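Local atomic coordinates of 5-formaminoimidazole-4-carboxamide-1-(beta)-D-ribofuranosyl 5'-monophosphate synthetase (Methanocaldococcus jannaschii, PDB entry 2R7M), a protein that catalyses the ATP- and formate-dependent formylation of the purine intermediate AICAR to FAICAR without folates, working as a dimer of trimers. Residues P269-M274 / L304-F309; F207-F212 / L296-N301; A135-P140 / G275-A280. All blocks are in the same frame, centred on the assembly; numbering follows the deposited sequence.

Contact 1 (P269-M274 / L304-F309); sequences PQVFEM and LELVVF. With AMP (adenosine monophosphate), chain E.
In the ATP-grasp region of this ligase, Gln270 of helix 268-285 reaches the beginning of strand 306-312 and grips the backbone at Leu304 and Leu306 with both ends of its amide. Its OE1 accepts the N-H of Leu306 at 2.9 Å along a nearly straight bond (170° at the hydrogen), while its NE2 donates to Leu304 O at 3.1 Å, the acceptor lying close to the plane of the amide. CG stands anti to the backbone N (chi1 -173°) and the chain beyond it is extended, which carries the amide from the helix surface to the other backbone. A water 2.8 Å from Leu306 O may also reach Gln270 OE1, though that second leg is modelled too short to rest much on. Cutting Gln270 back to an alanine removes both amide bonds and would probably leave Leu306 N and Leu304 O without these partners, the start of the strand being freer to shift against the helix.

The strand is an edge strand, within the chain, of an antiparallel five-stranded sheet, and the helix packs on one face of that sheet, running at 27° to the short strand segment 306-308. Val271, next in the helix, and Met274, a turn further on, make the apolar part. The side chains of Met274 and Leu306 meet at about a right angle, with SD 3.7 Å from Leu306 CD1, and Val271 CG2 meets the same methyl, the two side chains crossing obliquely. A bend at chi3 brings the Met274 methyl against Val308, where CE lies 3.4 Å from Val308 CG2, a tight fit. At the far end of the strand segment, Phe309 meets the sugar of bound AMP obliquely, its CE1 3.6 Å from AMP C3'.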
loop_
_atom_site.group_PDB
_atom_site.type_symbol
_atom_site.label_atom_id
_atom_site.label_comp_id
_atom_site.label_asym_id
_atom_site.label_seq_id
_atom_site.Cartn_x
_atom_site.Cartn_y
_atom_site.Cartn_z
ATOM N N PRO A 269 -4.851 -3.918 -30.296
ATOM C CA PRO A 269 -5.600 -3.069 -31.223
ATOM C C PRO A 269 -6.859 -3.733 -31.793
ATOM O O PRO A 269 -7.905 -3.081 -31.895
ATOM C CB PRO A 269 -4.580 -2.765 -32.326
ATOM C CG PRO A 269 -3.261 -2.895 -31.666
ATOM C CD PRO A 269 -3.429 -4.015 -30.669
ATOM N N GLN A 270 -6.777 -5.016 -32.136
ATOM C CA GLN A 270 -7.973 -5.771 -32.544
ATOM C C GLN A 270 -8.954 -5.885 -31.375
ATOM O O GLN A 270 -10.161 -5.736 -31.544
ATOM C CB GLN A 270 -7.588 -7.170 -33.061
ATOM C CG GLN A 270 -8.750 -7.959 -33.658
ATOM C CD GLN A 270 -8.409 -9.420 -33.989
ATOM O OE1 GLN A 270 -9.306 -10.264 -34.082
ATOM N NE2 GLN A 270 -7.122 -9.719 -34.168
ATOM N N VAL A 271 -8.423 -6.152 -30.184
ATOM C CA VAL A 271 -9.240 -6.323 -28.973
ATOM C C VAL A 271 -10.092 -5.096 -28.643
ATOM O O VAL A 271 -11.283 -5.219 -28.328
ATOM C CB VAL A 271 -8.360 -6.708 -27.743
ATOM C CG1 VAL A 271 -9.098 -6.445 -26.415
ATOM C CG2 VAL A 271 -7.920 -8.154 -27.832
ATOM N N PHE A 272 -9.483 -3.916 -28.711
ATOM C CA PHE A 272 -10.188 -2.668 -28.395
ATOM C C PHE A 272 -11.183 -2.280 -29.499
ATOM O O PHE A 272 -12.317 -1.859 -29.216
ATOM C CB PHE A 272 -9.186 -1.531 -28.163
ATOM C CG PHE A 272 -8.507 -1.559 -26.808
ATOM C CD1 PHE A 272 -7.235 -2.095 -26.660
ATOM C CD2 PHE A 272 -9.134 -1.025 -25.690
ATOM C CE1 PHE A 272 -6.602 -2.113 -25.417
ATOM C CE2 PHE A 272 -8.508 -1.038 -24.447
ATOM C CZ PHE A 272 -7.243 -1.576 -24.313
ATOM N N GLU A 273 -10.753 -2.413 -30.755
ATOM C CA GLU A 273 -11.642 -2.167 -31.900
ATOM C C GLU A 273 -12.910 -3.016 -31.818
ATOM O O GLU A 273 -13.991 -2.553 -32.164
ATOM C CB GLU A 273 -10.913 -2.391 -33.232
ATOM C CG GLU A 273 -11.690 -1.951 -34.470
ATOM C CD GLU A 273 -12.021 -0.455 -34.480
ATOM O OE1 GLU A 273 -11.133 0.361 -34.159
ATOM O OE2 GLU A 273 -13.173 -0.094 -34.820
ATOM N N MET A 274 -12.786 -4.248 -31.332
ATOM C CA MET A 274 -13.951 -5.116 -31.157
ATOM C C MET A 274 -14.930 -4.554 -30.138
ATOM O O MET A 274 -16.152 -4.558 -30.353
ATOM C CB MET A 274 -13.523 -6.534 -30.738
ATOM C CG MET A 274 -12.807 -7.317 -31.829
ATOM S SD MET A 274 -12.026 -8.833 -31.245
ATOM C CE MET A 274 -13.440 -9.764 -30.669
ATOM N N LEU A 304 -4.600 -15.461 -36.302
ATOM C CA LEU A 304 -4.624 -14.397 -35.302
ATOM C C LEU A 304 -5.860 -13.534 -35.426
ATOM O O LEU A 304 -5.785 -12.312 -35.344
ATOM C CB LEU A 304 -3.345 -13.557 -35.357
ATOM C CG LEU A 304 -2.102 -14.343 -34.938
ATOM C CD1 LEU A 304 -0.819 -13.569 -35.222
ATOM C CD2 LEU A 304 -2.179 -14.737 -33.473
ATOM N N GLU A 305 -6.998 -14.186 -35.641
ATOM C CA GLU A 305 -8.269 -13.493 -35.719
ATOM C C GLU A 305 -9.111 -14.007 -34.587
ATOM O O GLU A 305 -9.240 -15.225 -34.409
ATOM C CB GLU A 305 -8.982 -13.773 -37.048
ATOM C CG GLU A 305 -8.121 -13.558 -38.289
ATOM C CD GLU A 305 -8.740 -14.146 -39.559
ATOM O OE1 GLU A 305 -9.610 -15.048 -39.465
ATOM O OE2 GLU A 305 -8.346 -13.706 -40.657
ATOM N N LEU A 306 -9.671 -13.080 -33.814
ATOM C CA LEU A 306 -10.578 -13.426 -32.738
ATOM C C LEU A 306 -11.994 -13.591 -33.280
ATOM O O LEU A 306 -12.550 -12.682 -33.886
ATOM C CB LEU A 306 -10.538 -12.356 -31.636
ATOM C CG LEU A 306 -9.221 -12.238 -30.850
ATOM C CD1 LEU A 306 -9.179 -10.937 -30.065
ATOM C CD2 LEU A 306 -9.055 -13.429 -29.917
ATOM N N VAL A 307 -12.567 -14.767 -33.062
ATOM C CA VAL A 307 -13.926 -15.051 -33.494
ATOM C C VAL A 307 -14.807 -15.185 -32.259
ATOM O O VAL A 307 -14.523 -15.980 -31.374
ATOM C CB VAL A 307 -13.984 -16.360 -34.345
ATOM C CG1 VAL A 307 -15.423 -16.703 -34.761
ATOM C CG2 VAL A 307 -13.096 -16.240 -35.567
ATOM N N VAL A 308 -15.882 -14.411 -32.210
ATOM C CA VAL A 308 -16.738 -14.355 -31.036
ATOM C C VAL A 308 -17.932 -15.317 -31.154
ATOM O O VAL A 308 -18.739 -15.199 -32.068
ATOM C CB VAL A 308 -17.259 -12.901 -30.836
ATOM C CG1 VAL A 308 -18.068 -12.774 -29.554
ATOM C CG2 VAL A 308 -16.100 -11.933 -30.850
ATOM N N PHE A 309 -18.050 -16.251 -30.214
ATOM C CA PHE A 309 -19.117 -17.246 -30.247
ATOM C C PHE A 309 -20.188 -16.961 -29.202
ATOM O O PHE A 309 -21.218 -17.641 -29.138
ATOM C CB PHE A 309 -18.550 -18.658 -30.036
ATOM C CG PHE A 309 -17.834 -18.842 -28.718
ATOM C CD1 PHE A 309 -18.544 -19.123 -27.560
ATOM C CD2 PHE A 309 -16.450 -18.753 -28.645
ATOM C CE1 PHE A 309 -17.896 -19.293 -26.355
ATOM C CE2 PHE A 309 -15.790 -18.927 -27.435
ATOM C CZ PHE A 309 -16.516 -19.192 -26.291
HETATM P P AMP E . -21.674 -21.568 -25.227
HETATM O O1P AMP E . -21.191 -20.452 -24.333
HETATM O O2P AMP E . -22.697 -22.483 -24.616
HETATM O O3P AMP E . -21.922 -21.110 -26.644
HETATM O "O5'" AMP E . -20.421 -22.551 -25.426
HETATM C "C5'" AMP E . -20.052 -23.503 -24.439
HETATM C "C4'" AMP E . -18.621 -23.883 -24.769
HETATM O "O4'" AMP E . -18.578 -24.587 -26.018
HETATM C "C3'" AMP E . -17.753 -22.648 -24.980
HETATM O "O3'" AMP E . -17.205 -22.117 -23.767
HETATM C "C2'" AMP E . -16.685 -23.159 -25.926
HETATM O "O2'" AMP E . -15.603 -23.732 -25.190
HETATM C "C1'" AMP E . -17.405 -24.230 -26.746
HETATM N N9 AMP E . -17.814 -23.583 -28.010
HETATM C C8 AMP E . -18.884 -22.777 -28.155
HETATM N N7 AMP E . -18.977 -22.306 -29.421
HETATM C C5 AMP E . -17.947 -22.833 -30.116
HETATM C C6 AMP E . -17.470 -22.769 -31.513
HETATM N N6 AMP E . -18.114 -22.014 -32.434
HETATM N N1 AMP E . -16.353 -23.456 -31.824
HETATM C C2 AMP E . -15.690 -24.195 -30.909
HETATM N N3 AMP E . -16.073 -24.308 -29.625
HETATM C C4 AMP E . -17.171 -23.658 -29.176
HETATM O O HOH W 1 -11.565 -10.291 -35.056
#

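Contact 2 (F207-F212 / L296-N301); sequences FCIHYF and LQSLCN. With AMP (adenosine monophosphate), chain E.
Ser298 holds OG between its backbone N and carbonyl carbon (chi1 55°), which brings the hydroxyl to the carbonyl oxygen of Phe207, whereas Phe207 has CG anti to its own carbonyl carbon (chi1 -61°), which sets its ring beside Cys300. The two segments are adjacent antiparallel strands, 205-214 and 292-300, in the five-stranded sheet of the ATP-grasp region. Phe207 and Ser298 form a hydrogen-bonded pair, as do Ile209 and Leu296; between them Cys208 and Gln297 make a non-hydrogen-bonded pair.

Phe207 O is held by two donors from one residue. Ser298 OG gives its hydrogen to it at 2.9 Å, in the carbonyl plane, and Ser298 N comes from above that plane. In return Phe207 N donates to Ser298 O, which also takes a hydrogen bond from Asn206 ND2. At the next hydrogen-bonded pair, Ile209 N reaches Leu296 O at 2.8 Å along an almost straight line (173° at the hydrogen), and the same oxygen receives a CA-H contact from Cys208.

The sheet's two faces differ in character. On one, Ile209 and Leu296 touch Val271 and Met274 of helix 268-285 respectively, Ser298 meets Leu306, and Phe207 lies at the subunit interface; Ile209 CD1 is 3.8 Å from Ser298 OG. Tyr211 CE2 lies 3.8 Å from Leu296 CG, the ring meeting it obliquely, and Tyr211 OH is hydrogen-bonded to Val271 O. The other face carries Cys208 and Gln297, the latter predicted to bind the magnesium ion, beside Glu310; Leu299 CD1 touches the adenine of AMP, 3.7 Å from C2. Thr256 of a second subunit packs on both Phe207 and Cys300, and within the chain the Phe207 ring presents its edge, CE2, to Cys300 CB at 3.9 Å.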
loop_
_atom_site.group_PDB
_atom_site.type_symbol
_atom_site.label_atom_id
_atom_site.label_comp_id
_atom_site.label_asym_id
_atom_site.label_seq_id
_atom_site.Cartn_x
_atom_site.Cartn_y
_atom_site.Cartn_z
ATOM N N PHE A 207 -10.127 -16.739 -25.433
ATOM C CA PHE A 207 -10.016 -15.510 -24.654
ATOM C C PHE A 207 -11.405 -14.962 -24.378
ATOM O O PHE A 207 -12.101 -14.542 -25.291
ATOM C CB PHE A 207 -9.191 -14.468 -25.405
ATOM C CG PHE A 207 -7.778 -14.906 -25.675
ATOM C CD1 PHE A 207 -6.774 -14.642 -24.762
ATOM C CD2 PHE A 207 -7.458 -15.598 -26.838
ATOM C CE1 PHE A 207 -5.467 -15.058 -24.994
ATOM C CE2 PHE A 207 -6.157 -16.017 -27.071
ATOM C CZ PHE A 207 -5.164 -15.745 -26.146
ATOM N N CYS A 208 -11.827 -15.001 -23.120
ATOM C CA CYS A 208 -13.024 -14.282 -22.738
ATOM C C CYS A 208 -12.591 -12.892 -22.271
ATOM O O CYS A 208 -11.983 -12.732 -21.222
ATOM C CB CYS A 208 -13.812 -15.031 -21.673
ATOM S SG CYS A 208 -14.112 -16.780 -22.090
ATOM N N ILE A 209 -12.887 -11.894 -23.088
ATOM C CA ILE A 209 -12.366 -10.559 -22.875
ATOM C C ILE A 209 -13.382 -9.705 -22.137
ATOM O O ILE A 209 -14.514 -9.539 -22.571
ATOM C CB ILE A 209 -11.913 -9.934 -24.194
ATOM C CG1 ILE A 209 -10.870 -10.855 -24.840
ATOM C CG2 ILE A 209 -11.292 -8.569 -23.962
ATOM C CD1 ILE A 209 -10.751 -10.701 -26.328
ATOM N N HIS A 210 -12.962 -9.192 -20.990
ATOM C CA HIS A 210 -13.832 -8.408 -20.132
ATOM C C HIS A 210 -13.582 -6.913 -20.342
ATOM O O HIS A 210 -12.478 -6.408 -20.113
ATOM C CB HIS A 210 -13.627 -8.835 -18.674
ATOM C CG HIS A 210 -13.818 -10.307 -18.469
ATOM N ND1 HIS A 210 -15.067 -10.892 -18.402
ATOM C CD2 HIS A 210 -12.923 -11.318 -18.384
ATOM C CE1 HIS A 210 -14.929 -12.197 -18.256
ATOM N NE2 HIS A 210 -13.638 -12.482 -18.254
ATOM N N TYR A 211 -14.618 -6.221 -20.800
ATOM C CA TYR A 211 -14.543 -4.787 -21.041
ATOM C C TYR A 211 -15.433 -4.028 -20.060
ATOM O O TYR A 211 -16.351 -4.589 -19.468
ATOM C CB TYR A 211 -15.027 -4.428 -22.449
ATOM C CG TYR A 211 -14.368 -5.110 -23.623
ATOM C CD1 TYR A 211 -13.386 -4.475 -24.347
ATOM C CD2 TYR A 211 -14.791 -6.376 -24.051
ATOM C CE1 TYR A 211 -12.800 -5.080 -25.445
ATOM C CE2 TYR A 211 -14.213 -6.992 -25.152
ATOM C CZ TYR A 211 -13.220 -6.341 -25.844
ATOM O OH TYR A 211 -12.645 -6.934 -26.942
ATOM N N PHE A 212 -15.161 -2.739 -19.908
ATOM C CA PHE A 212 -16.050 -1.852 -19.178
ATOM C C PHE A 212 -16.258 -0.605 -20.022
ATOM O O PHE A 212 -15.289 0.056 -20.422
ATOM C CB PHE A 212 -15.445 -1.474 -17.821
ATOM C CG PHE A 212 -16.381 -0.701 -16.923
ATOM C CD1 PHE A 212 -17.195 -1.359 -16.034
ATOM C CD2 PHE A 212 -16.438 0.687 -16.973
ATOM C CE1 PHE A 212 -18.053 -0.664 -15.196
ATOM C CE2 PHE A 212 -17.298 1.393 -16.135
ATOM C CZ PHE A 212 -18.108 0.715 -15.252
ATOM N N LEU A 296 -16.691 -10.248 -24.449
ATOM C CA LEU A 296 -16.669 -10.979 -25.709
ATOM C C LEU A 296 -15.952 -12.300 -25.491
ATOM O O LEU A 296 -14.765 -12.323 -25.164
ATOM C CB LEU A 296 -15.970 -10.166 -26.804
ATOM C CG LEU A 296 -16.731 -8.904 -27.213
ATOM C CD1 LEU A 296 -16.073 -8.233 -28.418
ATOM C CD2 LEU A 296 -18.194 -9.224 -27.488
ATOM N N GLN A 297 -16.676 -13.402 -25.645
ATOM C CA GLN A 297 -16.080 -14.734 -25.502
ATOM C C GLN A 297 -15.659 -15.243 -26.874
ATOM O O GLN A 297 -16.489 -15.605 -27.704
ATOM C CB GLN A 297 -17.071 -15.677 -24.843
ATOM C CG GLN A 297 -17.574 -15.123 -23.530
ATOM C CD GLN A 297 -18.964 -15.583 -23.198
ATOM O OE1 GLN A 297 -19.861 -14.768 -22.971
ATOM N NE2 GLN A 297 -19.159 -16.897 -23.161
ATOM N N SER A 298 -14.359 -15.247 -27.113
ATOM C CA SER A 298 -13.839 -15.484 -28.445
ATOM C C SER A 298 -12.848 -16.647 -28.525
ATOM O O SER A 298 -12.425 -17.212 -27.512
ATOM C CB SER A 298 -13.195 -14.201 -28.973
ATOM O OG SER A 298 -12.215 -13.734 -28.066
ATOM N N LEU A 299 -12.502 -17.014 -29.751
ATOM C CA LEU A 299 -11.492 -18.022 -29.989
ATOM C C LEU A 299 -10.546 -17.431 -31.006
ATOM O O LEU A 299 -10.979 -16.828 -31.976
ATOM C CB LEU A 299 -12.125 -19.318 -30.508
ATOM C CG LEU A 299 -12.911 -20.126 -29.465
ATOM C CD1 LEU A 299 -13.978 -21.026 -30.104
ATOM C CD2 LEU A 299 -11.967 -20.924 -28.562
ATOM N N CYS A 300 -9.251 -17.564 -30.759
ATOM C CA CYS A 300 -8.260 -17.002 -31.657
ATOM C C CYS A 300 -7.741 -18.105 -32.571
ATOM O O CYS A 300 -7.124 -19.063 -32.112
ATOM C CB CYS A 300 -7.107 -16.353 -30.869
ATOM S SG CYS A 300 -5.900 -15.511 -31.894
ATOM N N ASN A 301 -8.009 -17.978 -33.865
ATOM C CA ASN A 301 -7.533 -18.967 -34.811
ATOM C C ASN A 301 -6.075 -18.736 -35.173
ATOM O O ASN A 301 -5.459 -17.765 -34.722
ATOM C CB ASN A 301 -8.431 -19.059 -36.046
ATOM C CG ASN A 301 -8.443 -17.793 -36.874
ATOM O OD1 ASN A 301 -7.472 -17.043 -36.915
ATOM N ND2 ASN A 301 -9.542 -17.572 -37.576
HETATM P P AMP E . -21.674 -21.568 -25.227
HETATM O O1P AMP E . -21.191 -20.452 -24.333
HETATM O O2P AMP E . -22.697 -22.483 -24.616
HETATM O O3P AMP E . -21.922 -21.110 -26.644
HETATM O "O5'" AMP E . -20.421 -22.551 -25.426
HETATM C "C5'" AMP E . -20.052 -23.503 -24.439
HETATM C "C4'" AMP E . -18.621 -23.883 -24.769
HETATM O "O4'" AMP E . -18.578 -24.587 -26.018
HETATM C "C3'" AMP E . -17.753 -22.648 -24.980
HETATM O "O3'" AMP E . -17.205 -22.117 -23.767
HETATM C "C2'" AMP E . -16.685 -23.159 -25.926
HETATM O "O2'" AMP E . -15.603 -23.732 -25.190
HETATM C "C1'" AMP E . -17.405 -24.230 -26.746
HETATM N N9 AMP E . -17.814 -23.583 -28.010
HETATM C C8 AMP E . -18.884 -22.777 -28.155
HETATM N N7 AMP E . -18.977 -22.306 -29.421
HETATM C C5 AMP E . -17.947 -22.833 -30.116
HETATM C C6 AMP E . -17.470 -22.769 -31.513
HETATM N N6 AMP E . -18.114 -22.014 -32.434
HETATM N N1 AMP E . -16.353 -23.456 -31.824
HETATM C C2 AMP E . -15.690 -24.195 -30.909
HETATM N N3 AMP E . -16.073 -24.308 -29.625
HETATM C C4 AMP E . -17.171 -23.658 -29.176
#

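Contact 3 (A135-P140 / G275-A280); sequences AGLRVP and GDKLVA
Ala135 and Leu278 make the closest of the apolar contacts, where the chain leaves helix 125-134 and meets helix 268-285. The Ala135 methyl lies against the turn of the second helix, CB 3.8 Å from Leu278 CA, so that the small side chain lets the two backbones come near: Ala135 CA and Leu278 CA are 5.1 Å apart. Leu137 adds a more distant layer, its CD1 standing 4.3 Å from Leu278 CB and its CD2 equally far from Lys277 CD. Leu131 and Leu132 of helix 125-134 also touch Leu278, and Met274 and Leu296 cover Leu137.

In the second kind of contact carbon meets carbonyl oxygen. Ala135 CB lies 3.7 Å from Lys277 O, and Lys277 answers with the aliphatic part of its side chain. Its CG lies anti to the carbonyl carbon (chi1 -76°) and the chain continues extended, running past Ala135 O, which is 3.3 Å from Lys277 CB. At the end of this chain the ammonium NZ comes 3.6 Å from Gly136 O, too long to count as a hydrogen bond; any attraction there would probably be a loose electrostatic one.

The turn itself is a Schellman motif, with Gly136 as the first residue to leave the helical angles. Its phi is positive, 91°, and a side chain at these angles would be jammed against the carbonyl oxygen of Ala135. From this turn the segment runs on through Arg138 toward strand 142-143, and Pro140 touches bound AMP. On the helix, Asp276 OD1 forms a salt bridge with Arg57 NH1 of a second subunit.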
loop_
_atom_site.group_PDB
_atom_site.type_symbol
_atom_site.label_atom_id
_atom_site.label_comp_id
_atom_site.label_asym_id
_atom_site.label_seq_id
_atom_site.Cartn_x
_atom_site.Cartn_y
_atom_site.Cartn_z
ATOM N N ALA A 135 -22.391 -5.090 -35.672
ATOM C CA ALA A 135 -21.252 -4.362 -35.112
ATOM C C ALA A 135 -19.994 -4.594 -35.939
ATOM O O ALA A 135 -18.999 -3.876 -35.799
ATOM C CB ALA A 135 -21.017 -4.761 -33.654
ATOM N N GLY A 136 -20.039 -5.613 -36.796
ATOM C CA GLY A 136 -18.923 -5.924 -37.677
ATOM C C GLY A 136 -17.945 -6.908 -37.070
ATOM O O GLY A 136 -16.748 -6.884 -37.383
ATOM N N LEU A 137 -18.439 -7.786 -36.204
ATOM C CA LEU A 137 -17.532 -8.733 -35.548
ATOM C C LEU A 137 -17.538 -10.118 -36.199
ATOM O O LEU A 137 -18.569 -10.581 -36.677
ATOM C CB LEU A 137 -17.836 -8.836 -34.047
ATOM C CG LEU A 137 -17.589 -7.545 -33.256
ATOM C CD1 LEU A 137 -17.823 -7.756 -31.771
ATOM C CD2 LEU A 137 -16.186 -7.032 -33.500
ATOM N N ARG A 138 -16.374 -10.760 -36.225
ATOM C CA ARG A 138 -16.266 -12.141 -36.683
ATOM C C ARG A 138 -17.001 -13.092 -35.753
ATOM O O ARG A 138 -16.801 -13.072 -34.541
ATOM C CB ARG A 138 -14.808 -12.564 -36.789
ATOM C CG ARG A 138 -14.033 -11.818 -37.847
ATOM C CD ARG A 138 -12.625 -12.375 -37.972
ATOM N NE ARG A 138 -11.837 -11.643 -38.962
ATOM C CZ ARG A 138 -10.875 -10.772 -38.661
ATOM N NH1 ARG A 138 -10.569 -10.527 -37.390
ATOM N NH2 ARG A 138 -10.207 -10.154 -39.631
ATOM N N VAL A 139 -17.863 -13.919 -36.340
ATOM C CA VAL A 139 -18.630 -14.926 -35.615
ATOM C C VAL A 139 -18.496 -16.273 -36.340
ATOM O O VAL A 139 -18.095 -16.315 -37.508
ATOM C CB VAL A 139 -20.115 -14.526 -35.514
ATOM C CG1 VAL A 139 -20.280 -13.310 -34.615
ATOM C CG2 VAL A 139 -20.687 -14.250 -36.896
ATOM N N PRO A 140 -18.796 -17.384 -35.647
ATOM C CA PRO A 140 -18.802 -18.675 -36.348
ATOM C C PRO A 140 -19.813 -18.694 -37.501
ATOM O O PRO A 140 -20.876 -18.075 -37.406
ATOM C CB PRO A 140 -19.248 -19.654 -35.266
ATOM C CG PRO A 140 -18.903 -18.982 -33.982
ATOM C CD PRO A 140 -19.145 -17.532 -34.227
ATOM N N GLY A 275 -14.397 -4.102 -29.007
ATOM C CA GLY A 275 -15.222 -3.474 -27.975
ATOM C C GLY A 275 -15.798 -2.138 -28.430
ATOM O O GLY A 275 -16.969 -1.863 -28.226
ATOM N N ASP A 276 -14.968 -1.320 -29.061
ATOM C CA ASP A 276 -15.420 -0.057 -29.642
ATOM C C ASP A 276 -16.593 -0.267 -30.605
ATOM O O ASP A 276 -17.627 0.399 -30.496
ATOM C CB ASP A 276 -14.263 0.634 -30.374
ATOM C CG ASP A 276 -13.226 1.228 -29.420
ATOM O OD1 ASP A 276 -13.513 1.300 -28.208
ATOM O OD2 ASP A 276 -12.129 1.634 -29.888
ATOM N N LYS A 277 -16.430 -1.207 -31.535
ATOM C CA LYS A 277 -17.446 -1.490 -32.553
ATOM C C LYS A 277 -18.744 -1.986 -31.946
ATOM O O LYS A 277 -19.824 -1.520 -32.301
ATOM C CB LYS A 277 -16.931 -2.531 -33.546
ATOM C CG LYS A 277 -15.941 -2.013 -34.559
ATOM C CD LYS A 277 -15.405 -3.186 -35.350
ATOM C CE LYS A 277 -14.762 -2.765 -36.647
ATOM N NZ LYS A 277 -14.625 -3.957 -37.530
ATOM N N LEU A 278 -18.626 -2.947 -31.041
ATOM C CA LEU A 278 -19.761 -3.485 -30.307
ATOM C C LEU A 278 -20.518 -2.374 -29.590
ATOM O O LEU A 278 -21.748 -2.346 -29.581
ATOM C CB LEU A 278 -19.256 -4.528 -29.301
ATOM C CG LEU A 278 -20.200 -5.422 -28.492
ATOM C CD1 LEU A 278 -20.708 -4.719 -27.245
ATOM C CD2 LEU A 278 -21.349 -5.932 -29.337
ATOM N N VAL A 279 -19.773 -1.453 -28.989
ATOM C CA VAL A 279 -20.372 -0.369 -28.219
ATOM C C VAL A 279 -21.040 0.668 -29.125
ATOM O O VAL A 279 -22.144 1.125 -28.835
ATOM C CB VAL A 279 -19.339 0.259 -27.225
ATOM C CG1 VAL A 279 -19.512 1.772 -27.085
ATOM C CG2 VAL A 279 -19.425 -0.444 -25.867
ATOM N N ALA A 280 -20.386 1.007 -30.233
ATOM C CA ALA A 280 -20.951 1.942 -31.205
ATOM C C ALA A 280 -22.238 1.427 -31.872
ATOM O O ALA A 280 -23.115 2.220 -32.218
ATOM C CB ALA A 280 -19.909 2.329 -32.256
#

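Helix 268-285 serves contacts 1 and 3, whose centres lie about 8 Å apart; the centre of contact 2 sits about 7 Å from that of contact 1 and 11 Å from that of contact 3. Along the chain the segments come in the order 135-140, 207-212, 269-274, 275-280, 296-301 and 304-309, so each pair of contacts crosses. Contacts 1 and 2 reach one sheet, where strands 292-300 and 306-312 are neighbours, probably hydrogen-bonded from Leu299 N to Val307 O at 2.8 Å. Arg138 O, 2.8 Å from Val308 N, ties the loop to the edge strand. The helix thus lies on one face of the sheet and the loop runs along its edge strand, while Leu299 and Phe309 of the sheet touch AMP.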